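Local coordinates for FG41 Malonate Semialdehyde Decarboxylase (PDB 4LHP), which belongs to the tautomerase superfamily, its chain built of two beta-alpha-beta units and three copies packing their sheets together, at residues 3-8 and 40-45; 18-23 and 36-41; 65-70 and 101-106. All blocks are in the same frame, centred on the assembly; numbering follows the deposited sequence.

Interaction 1: 3-8 and 40-45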
loop_
_atom_site.group_PDB
_atom_site.type_symbol
_atom_site.label_atom_id
_atom_site.label_comp_id
_atom_site.label_asym_id
_atom_site.label_seq_id
_atom_site.Cartn_x
_atom_site.Cartn_y
_atom_site.Cartn_z
ATOM N N ILE A 3 3.043 -5.132 7.568
ATOM C CA ILE A 3 2.484 -3.937 8.186
ATOM C C ILE A 3 3.141 -2.677 7.633
ATOM O O ILE A 3 4.347 -2.485 7.777
ATOM C CB ILE A 3 2.701 -3.938 9.711
ATOM C CG1 ILE A 3 2.418 -5.322 10.304
ATOM C CG2 ILE A 3 1.842 -2.870 10.370
ATOM C CD1 ILE A 3 1.022 -5.838 10.042
ATOM N N ARG A 4 2.348 -1.819 7.001
ATOM C CA ARG A 4 2.832 -0.500 6.611
ATOM C C ARG A 4 2.446 0.515 7.678
ATOM O O ARG A 4 1.267 0.823 7.856
ATOM C CB ARG A 4 2.258 -0.078 5.256
ATOM C CG ARG A 4 2.582 -1.034 4.126
ATOM C CD ARG A 4 2.255 -0.435 2.767
ATOM N NE ARG A 4 2.792 -1.249 1.679
ATOM C CZ ARG A 4 3.967 -1.044 1.085
ATOM N NH1 ARG A 4 4.747 -0.039 1.449
ATOM N NH2 ARG A 4 4.371 -1.843 0.110
ATOM N N ILE A 5 3.442 1.029 8.391
ATOM C CA ILE A 5 3.202 2.032 9.420
ATOM C C ILE A 5 3.658 3.402 8.939
ATOM O O ILE A 5 4.854 3.652 8.793
ATOM C CB ILE A 5 3.948 1.703 10.722
ATOM C CG1 ILE A 5 3.623 0.278 11.172
ATOM C CG2 ILE A 5 3.583 2.712 11.807
ATOM C CD1 ILE A 5 4.453 -0.197 12.344
ATOM N N ASP A 6 2.697 4.284 8.687
ATOM C CA ASP A 6 3.003 5.652 8.292
ATOM C C ASP A 6 2.694 6.610 9.436
ATOM O O ASP A 6 1.557 6.704 9.897
ATOM C CB ASP A 6 2.212 6.045 7.042
ATOM C CG ASP A 6 2.722 5.359 5.787
ATOM O OD1 ASP A 6 3.468 6.000 5.017
ATOM O OD2 ASP A 6 2.379 4.178 5.569
ATOM N N LEU A 7 3.722 7.316 9.889
ATOM C CA LEU A 7 3.585 8.247 10.997
ATOM C C LEU A 7 4.333 9.531 10.653
ATOM O O LEU A 7 4.643 9.769 9.487
ATOM C CB LEU A 7 4.091 7.609 12.294
ATOM C CG LEU A 7 5.331 6.722 12.171
ATOM C CD1 LEU A 7 6.525 7.529 11.697
ATOM C CD2 LEU A 7 5.631 6.038 13.495
ATOM N N THR A 8 4.619 10.361 11.651
ATOM C CA THR A 8 5.168 11.685 11.384
ATOM C C THR A 8 6.557 11.901 11.981
ATOM O O THR A 8 6.914 11.300 12.995
ATOM C CB THR A 8 4.218 12.769 11.895
ATOM O OG1 THR A 8 3.943 12.548 13.283
ATOM C CG2 THR A 8 2.913 12.728 11.114
ATOM N N GLN A 40 7.521 -5.206 8.502
ATOM C CA GLN A 40 7.039 -3.855 8.733
ATOM C C GLN A 40 7.815 -2.847 7.905
ATOM O O GLN A 40 9.027 -2.971 7.736
ATOM C CB GLN A 40 7.192 -3.496 10.212
ATOM C CG GLN A 40 6.452 -4.417 11.164
ATOM C CD GLN A 40 6.563 -3.959 12.606
ATOM O OE1 GLN A 40 7.630 -3.542 13.055
ATOM N NE2 GLN A 40 5.456 -4.026 13.337
ATOM N N ILE A 41 7.108 -1.847 7.394
ATOM C CA ILE A 41 7.746 -0.726 6.721
ATOM C C ILE A 41 7.346 0.563 7.419
ATOM O O ILE A 41 6.166 0.905 7.480
ATOM C CB ILE A 41 7.348 -0.641 5.240
ATOM C CG1 ILE A 41 7.750 -1.925 4.512
ATOM C CG2 ILE A 41 8.006 0.569 4.587
ATOM C CD1 ILE A 41 7.194 -2.037 3.111
ATOM N N LEU A 42 8.337 1.269 7.952
ATOM C CA LEU A 42 8.095 2.528 8.641
ATOM C C LEU A 42 8.414 3.710 7.744
ATOM O O LEU A 42 9.545 3.873 7.290
ATOM C CB LEU A 42 8.936 2.616 9.913
ATOM C CG LEU A 42 8.301 1.986 11.149
ATOM C CD1 LEU A 42 7.821 0.583 10.836
ATOM C CD2 LEU A 42 9.290 1.977 12.302
ATOM N N THR A 43 7.404 4.532 7.491
ATOM C CA THR A 43 7.592 5.753 6.729
ATOM C C THR A 43 7.224 6.946 7.597
ATOM O O THR A 43 6.062 7.127 7.960
ATOM C CB THR A 43 6.725 5.773 5.460
ATOM O OG1 THR A 43 6.886 4.544 4.740
ATOM C CG2 THR A 43 7.125 6.937 4.568
ATOM N N ALA A 44 8.222 7.750 7.944
ATOM C CA ALA A 44 7.990 8.961 8.716
ATOM C C ALA A 44 7.778 10.136 7.773
ATOM O O ALA A 44 8.592 10.386 6.883
ATOM C CB ALA A 44 9.158 9.227 9.647
ATOM N N HIS A 45 6.674 10.849 7.971
ATOM C CA HIS A 45 6.305 11.953 7.100
ATOM C C HIS A 45 6.326 13.273 7.843
ATOM O O HIS A 45 6.191 13.315 9.063
ATOM C CB HIS A 45 4.889 11.754 6.559
ATOM C CG HIS A 45 4.705 10.498 5.769
ATOM N ND1 HIS A 45 4.505 10.501 4.407
ATOM C CD2 HIS A 45 4.676 9.199 6.151
ATOM C CE1 HIS A 45 4.366 9.259 3.981
ATOM N NE2 HIS A 45 4.467 8.450 5.022
HETATM O O HOH W 1 5.287 2.881 5.470
#
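D6 reaches from the strand 3-8 to H45 on the strand 40-45, and its side chain carries much of the polar side of this contact. Its CB passes 3.9 Å from H45 NE2. CG stands anti to the carbonyl carbon (chi1 -72°), beside the backbone N, and lies 4.0 Å from T43 CB. From there the carboxylate divides its work. OD1 takes the N-H of H45 NE2 at 2.6 Å, on its anti lone pair, with the imidazole turned 42° against the carboxylate; it also rests against T43 CB. A water lies within hydrogen-bonding distance of both OD2 and I41 O, though it has more acceptors around it than protons to give. Outside the two strands, R4 of the third subunit brings its NH1 to OD2 in a salt bridge. The bond to OD1 and L7 O, in plane at the ring edge, help set the turn of the H45 ring.

The two strands run parallel, their segment axes 26° apart, stitched by five backbone hydrogen bonds that alternate from I41 N to I3 O through to H45 N to L7 O. On the face with R4 and D6, the I41 CD1 methyl lies over the R4 guanidinium, 3.6 Å from NH1; this arginine bonds D6 of the second subunit. The other face is mostly apolar: I5 CD1 meets L42 CD1 at 3.8 Å, and L7 CD1 leans on A44 CB.

These are the two parallel strands of a beta-alpha-beta unit. The connecting helix 13-31 covers the face with I3, I5 and L7, touching I3 through L27 and L7 through I19. Strand 66-73 pairs antiparallel along the other edge of 3-8, while the face carrying R4, D6 and H45 turns to the neighbouring subunits of the trimer.

Interaction 2: 18-23 and 36-41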
loop_
_atom_site.group_PDB
_atom_site.type_symbol
_atom_site.label_atom_id
_atom_site.label_comp_id
_atom_site.label_asym_id
_atom_site.label_seq_id
_atom_site.Cartn_x
_atom_site.Cartn_y
_atom_site.Cartn_z
ATOM N N ALA A 18 9.580 1.934 18.833
ATOM C CA ALA A 18 8.742 1.438 19.922
ATOM C C ALA A 18 7.305 1.227 19.447
ATOM O O ALA A 18 6.693 0.197 19.731
ATOM C CB ALA A 18 8.780 2.397 21.100
ATOM N N ILE A 19 6.767 2.209 18.728
ATOM C CA ILE A 19 5.464 2.055 18.090
ATOM C C ILE A 19 5.437 0.745 17.308
ATOM O O ILE A 19 4.507 -0.049 17.440
ATOM C CB ILE A 19 5.154 3.230 17.130
ATOM C CG1 ILE A 19 4.885 4.514 17.920
ATOM C CG2 ILE A 19 3.951 2.904 16.253
ATOM C CD1 ILE A 19 4.776 5.754 17.054
ATOM N N ALA A 20 6.472 0.522 16.504
ATOM C CA ALA A 20 6.552 -0.670 15.667
ATOM C C ALA A 20 6.608 -1.936 16.517
ATOM O O ALA A 20 5.997 -2.949 16.178
ATOM C CB ALA A 20 7.766 -0.587 14.753
ATOM N N ASP A 21 7.340 -1.872 17.625
ATOM C CA ASP A 21 7.462 -3.010 18.527
ATOM C C ASP A 21 6.109 -3.364 19.133
ATOM O O ASP A 21 5.760 -4.537 19.261
ATOM C CB ASP A 21 8.460 -2.705 19.645
ATOM C CG ASP A 21 9.896 -2.689 19.160
ATOM O OD1 ASP A 21 10.233 -3.463 18.241
ATOM O OD2 ASP A 21 10.695 -1.902 19.707
ATOM N N ALA A 22 5.349 -2.339 19.500
ATOM C CA ALA A 22 4.073 -2.535 20.171
ATOM C C ALA A 22 3.042 -3.146 19.230
ATOM O O ALA A 22 2.242 -3.990 19.635
ATOM C CB ALA A 22 3.568 -1.216 20.725
ATOM N N VAL A 23 3.054 -2.714 17.975
ATOM C CA VAL A 23 2.106 -3.235 17.001
ATOM C C VAL A 23 2.400 -4.706 16.731
ATOM O O VAL A 23 1.487 -5.529 16.700
ATOM C CB VAL A 23 2.127 -2.432 15.689
ATOM C CG1 VAL A 23 1.229 -3.085 14.649
ATOM C CG2 VAL A 23 1.681 -1.000 15.945
ATOM N N ARG A 36 8.519 -14.451 15.101
ATOM C CA ARG A 36 9.405 -13.815 14.135
ATOM C C ARG A 36 8.709 -13.546 12.806
ATOM O O ARG A 36 9.364 -13.257 11.807
ATOM C CB ARG A 36 10.645 -14.676 13.912
ATOM C CG ARG A 36 11.469 -14.871 15.170
ATOM C CD ARG A 36 12.777 -15.586 14.882
ATOM N NE ARG A 36 13.641 -14.806 14.001
ATOM C CZ ARG A 36 14.258 -13.681 14.353
ATOM N NH1 ARG A 36 14.110 -13.184 15.575
ATOM N NH2 ARG A 36 15.024 -13.043 13.479
ATOM N N ASP A 37 7.384 -13.639 12.794
ATOM C CA ASP A 37 6.612 -13.267 11.616
ATOM C C ASP A 37 6.447 -11.753 11.618
ATOM O O ASP A 37 5.331 -11.235 11.683
ATOM C CB ASP A 37 5.247 -13.958 11.619
ATOM C CG ASP A 37 4.512 -13.808 10.299
ATOM O OD1 ASP A 37 5.092 -13.226 9.361
ATOM O OD2 ASP A 37 3.359 -14.280 10.194
ATOM N N ARG A 38 7.576 -11.051 11.558
ATOM C CA ARG A 38 7.586 -9.597 11.648
ATOM C C ARG A 38 8.014 -8.978 10.327
ATOM O O ARG A 38 9.142 -9.163 9.872
ATOM C CB ARG A 38 8.526 -9.125 12.757
ATOM C CG ARG A 38 8.495 -7.621 12.953
ATOM C CD ARG A 38 9.300 -7.170 14.158
ATOM N NE ARG A 38 8.984 -5.785 14.497
ATOM C CZ ARG A 38 9.441 -5.142 15.566
ATOM N NH1 ARG A 38 10.251 -5.748 16.423
ATOM N NH2 ARG A 38 9.085 -3.884 15.776
ATOM N N PHE A 39 7.102 -8.234 9.720
ATOM C CA PHE A 39 7.365 -7.602 8.441
ATOM C C PHE A 39 6.697 -6.243 8.415
ATOM O O PHE A 39 5.474 -6.135 8.328
ATOM C CB PHE A 39 6.884 -8.503 7.310
ATOM C CG PHE A 39 7.552 -9.840 7.310
ATOM C CD1 PHE A 39 6.952 -10.935 7.904
ATOM C CD2 PHE A 39 8.809 -9.991 6.757
ATOM C CE1 PHE A 39 7.585 -12.161 7.921
ATOM C CE2 PHE A 39 9.445 -11.209 6.772
ATOM C CZ PHE A 39 8.834 -12.297 7.355
ATOM N N GLN A 40 7.521 -5.206 8.502
ATOM C CA GLN A 40 7.039 -3.855 8.733
ATOM C C GLN A 40 7.815 -2.847 7.905
ATOM O O GLN A 40 9.027 -2.971 7.736
ATOM C CB GLN A 40 7.192 -3.496 10.212
ATOM C CG GLN A 40 6.452 -4.417 11.164
ATOM C CD GLN A 40 6.563 -3.959 12.606
ATOM O OE1 GLN A 40 7.630 -3.542 13.055
ATOM N NE2 GLN A 40 5.456 -4.026 13.337
ATOM N N ILE A 41 7.108 -1.847 7.394
ATOM C CA ILE A 41 7.746 -0.726 6.721
ATOM C C ILE A 41 7.346 0.563 7.419
ATOM O O ILE A 41 6.166 0.905 7.480
ATOM C CB ILE A 41 7.348 -0.641 5.240
ATOM C CG1 ILE A 41 7.750 -1.925 4.512
ATOM C CG2 ILE A 41 8.006 0.569 4.587
ATOM C CD1 ILE A 41 7.194 -2.037 3.111
#
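R38 leaves the chain with CG opposite its backbone N (chi1 -176°) and stays extended all the way to NE, which carries the guanidinium across to D21 and A20 on the helix 18-23. D21 takes a different first torsion, with CG beside the backbone N, and although its CB bond points away from 36-41 overall, the carboxylate comes back to meet the arginine.

The salt bridge is end-on: NH1 and NH2 of R38 both grip D21 OD1, at 2.9 Å and 2.8 Å. OD1 lies in the guanidinium plane, yet the carboxylate is turned 67° to that plane, and NH2 approaches from above the carboxylate. R17, on the same helix, gives OD1 a second salt-bridge partner.

Along its other edge R38 holds Q40, with NE (3.0 Å) and NH2 both donating to Q40 OE1 from one face of the amide; NE stands above the carbonyl plane, off any lone pair, while NH2 is only tilted from it. With OE1 taken, the amide presents NE2 to the helix, where it donates to A20 O at 3.1 Å in a nearly straight bond (165°). A20 CB packs 3.4 Å from Q40 OE1. D21, R38, Q40 and A20 thus form a polar chain from carboxylate to helix carbonyl, with the arginine's charge probably strengthening the hold on the amide.

Here the helix of the first beta-alpha-beta unit meets the beginning of the strand that follows it. H24, on the same helix, touches both R38 and Q40; A20 also packs on I5 of strand 2-8, and beyond Q40 the sheet runs on into a strand of the second subunit.

Interaction 3: 65-70 and 101-106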
loop_
_atom_site.group_PDB
_atom_site.type_symbol
_atom_site.label_atom_id
_atom_site.label_comp_id
_atom_site.label_asym_id
_atom_site.label_seq_id
_atom_site.Cartn_x
_atom_site.Cartn_y
_atom_site.Cartn_z
ATOM N N VAL A 65 -0.255 11.854 13.654
ATOM C CA VAL A 65 -1.091 10.707 13.321
ATOM C C VAL A 65 -0.241 9.463 13.076
ATOM O O VAL A 65 0.888 9.558 12.603
ATOM C CB VAL A 65 -1.934 11.019 12.065
ATOM C CG1 VAL A 65 -2.623 9.774 11.522
ATOM C CG2 VAL A 65 -2.957 12.104 12.379
ATOM N N VAL A 66 -0.786 8.300 13.425
ATOM C CA VAL A 66 -0.143 7.024 13.139
ATOM C C VAL A 66 -1.130 6.106 12.425
ATOM O O VAL A 66 -2.137 5.691 12.995
ATOM C CB VAL A 66 0.357 6.341 14.424
ATOM C CG1 VAL A 66 0.890 4.946 14.116
ATOM C CG2 VAL A 66 1.420 7.201 15.095
ATOM N N ILE A 67 -0.828 5.802 11.167
ATOM C CA ILE A 67 -1.704 4.989 10.332
ATOM C C ILE A 67 -1.099 3.607 10.125
ATOM O O ILE A 67 0.014 3.474 9.619
ATOM C CB ILE A 67 -1.951 5.671 8.972
ATOM C CG1 ILE A 67 -2.793 6.933 9.177
ATOM C CG2 ILE A 67 -2.649 4.723 8.007
ATOM C CD1 ILE A 67 -2.969 7.772 7.938
ATOM N N ILE A 68 -1.845 2.582 10.530
ATOM C CA ILE A 68 -1.392 1.198 10.441
ATOM C C ILE A 68 -2.193 0.455 9.384
ATOM O O ILE A 68 -3.393 0.249 9.541
ATOM C CB ILE A 68 -1.586 0.457 11.781
ATOM C CG1 ILE A 68 -1.006 1.273 12.938
ATOM C CG2 ILE A 68 -0.958 -0.937 11.720
ATOM C CD1 ILE A 68 0.456 1.585 12.776
ATOM N N HIS A 69 -1.526 0.053 8.309
ATOM C CA HIS A 69 -2.183 -0.704 7.252
ATOM C C HIS A 69 -1.703 -2.148 7.304
ATOM O O HIS A 69 -0.562 -2.448 6.959
ATOM C CB HIS A 69 -1.898 -0.084 5.882
ATOM C CG HIS A 69 -2.899 -0.456 4.832
ATOM N ND1 HIS A 69 -3.121 0.308 3.706
ATOM C CD2 HIS A 69 -3.740 -1.514 4.738
ATOM C CE1 HIS A 69 -4.055 -0.262 2.966
ATOM N NE2 HIS A 69 -4.446 -1.369 3.569
ATOM N N VAL A 70 -2.583 -3.035 7.755
ATOM C CA VAL A 70 -2.241 -4.438 7.934
ATOM C C VAL A 70 -2.600 -5.245 6.694
ATOM O O VAL A 70 -3.753 -5.261 6.262
ATOM C CB VAL A 70 -2.966 -5.033 9.154
ATOM C CG1 VAL A 70 -2.736 -6.534 9.240
ATOM C CG2 VAL A 70 -2.500 -4.343 10.429
ATOM N N ASP A 101 -5.265 9.385 17.762
ATOM C CA ASP A 101 -4.247 9.555 16.737
ATOM C C ASP A 101 -3.915 8.253 16.021
ATOM O O ASP A 101 -2.974 8.197 15.229
ATOM C CB ASP A 101 -2.987 10.146 17.366
ATOM C CG ASP A 101 -3.211 11.547 17.908
ATOM O OD1 ASP A 101 -4.247 12.157 17.567
ATOM O OD2 ASP A 101 -2.353 12.039 18.670
ATOM N N VAL A 102 -4.688 7.207 16.297
ATOM C CA VAL A 102 -4.476 5.921 15.650
ATOM C C VAL A 102 -5.530 5.678 14.578
ATOM O O VAL A 102 -6.704 5.997 14.758
ATOM C CB VAL A 102 -4.527 4.762 16.662
ATOM C CG1 VAL A 102 -4.129 3.456 15.990
ATOM C CG2 VAL A 102 -3.621 5.051 17.844
ATOM N N PHE A 103 -5.093 5.114 13.460
ATOM C CA PHE A 103 -5.990 4.727 12.382
ATOM C C PHE A 103 -5.468 3.423 11.795
ATOM O O PHE A 103 -4.304 3.335 11.404
ATOM C CB PHE A 103 -6.049 5.821 11.315
ATOM C CG PHE A 103 -6.939 5.491 10.151
ATOM C CD1 PHE A 103 -8.238 5.971 10.096
ATOM C CD2 PHE A 103 -6.477 4.702 9.109
ATOM C CE1 PHE A 103 -9.059 5.673 9.024
ATOM C CE2 PHE A 103 -7.294 4.399 8.035
ATOM C CZ PHE A 103 -8.587 4.883 7.995
ATOM N N ILE A 104 -6.324 2.409 11.749
ATOM C CA ILE A 104 -5.902 1.078 11.331
ATOM C C ILE A 104 -6.772 0.553 10.195
ATOM O O ILE A 104 -7.998 0.650 10.244
ATOM C CB ILE A 104 -5.963 0.078 12.505
ATOM C CG1 ILE A 104 -5.199 0.628 13.712
ATOM C CG2 ILE A 104 -5.400 -1.272 12.082
ATOM C CD1 ILE A 104 -5.310 -0.229 14.951
ATOM N N ALA A 105 -6.130 -0.005 9.174
ATOM C CA ALA A 105 -6.843 -0.585 8.043
ATOM C C ALA A 105 -6.322 -1.986 7.754
ATOM O O ALA A 105 -5.131 -2.252 7.893
ATOM C CB ALA A 105 -6.685 0.293 6.817
ATOM N N ILE A 106 -7.222 -2.879 7.351
ATOM C CA ILE A 106 -6.850 -4.246 7.010
ATOM C C ILE A 106 -7.183 -4.543 5.552
ATOM O O ILE A 106 -8.281 -4.250 5.084
ATOM C CB ILE A 106 -7.569 -5.269 7.916
ATOM C CG1 ILE A 106 -7.214 -5.016 9.385
ATOM C CG2 ILE A 106 -7.202 -6.690 7.510
ATOM C CD1 ILE A 106 -7.651 -6.122 10.330
#
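F103 O takes the N-H of I68 at 2.7 Å in a nearly straight bond, and the same oxygen lies 3.3 Å from I67 CA in a CA-H...O contact. A105 O repeats the pattern two residues on, accepting from V70 N at 2.7 Å while H69 CA approaches it. In the return direction, F103 N donates to V66 O and A105 N to I68 O, and the series starts at V66 N with D101 O. Five bonds in all join two parallel strands whose short axes diverge by only 13°.

Side chains pair across the strands on each face. On one, I67 and F103 lie side by side, with I67 CG2 4.0 Å from F103 CD2. Further along this face the H69 ring is swung out anti to its backbone N (chi1 -159°), placing a face over A105: the methyl CB lies 4.3 Å from the ring centroid and 20° off the normal, a CH-pi contact offset toward the rim. H69 NE2 is bonded to T107 OG1, and F71 stacks on the ring, which probably helps to fix its orientation. The opposite face is aliphatic, I68 CB meeting I104 CG1 at 4.1 Å and V70 CB facing I106 CG1 a little farther off.

This is the second beta-alpha-beta unit of the chain. Its helix 78-92 covers the aliphatic face, with F85 on I104 and I106, while strand 2-8 pairs antiparallel along the far edge of 65-70. On the face with F103 and H69 lies the third subunit, whose F39 and F116 meet the F103 ring, and its strand continues the sheet past I104 and A105.

Overall arrangement
All three contacts are buried, and each reaches the same four-stranded sheet. Interactions 1 and 3 are the parallel strand pairs of two beta-alpha-beta units; they join where strands 2-8 and 66-73 run antiparallel, their backbones bonded and I3 and I5 packed on I68. Interaction 2 shares Q40 and I41 with interaction 1 but ties helix to strand, using side-chain charge and amide bonds where the strand pairs rely on backbone bonds. Both pairs pack apolar side chains; 3-8 with 40-45 adds a carboxylate-histidine bond, and 65-70 with 101-106 a CH-pi contact. Each contact also borders a neighbouring subunit.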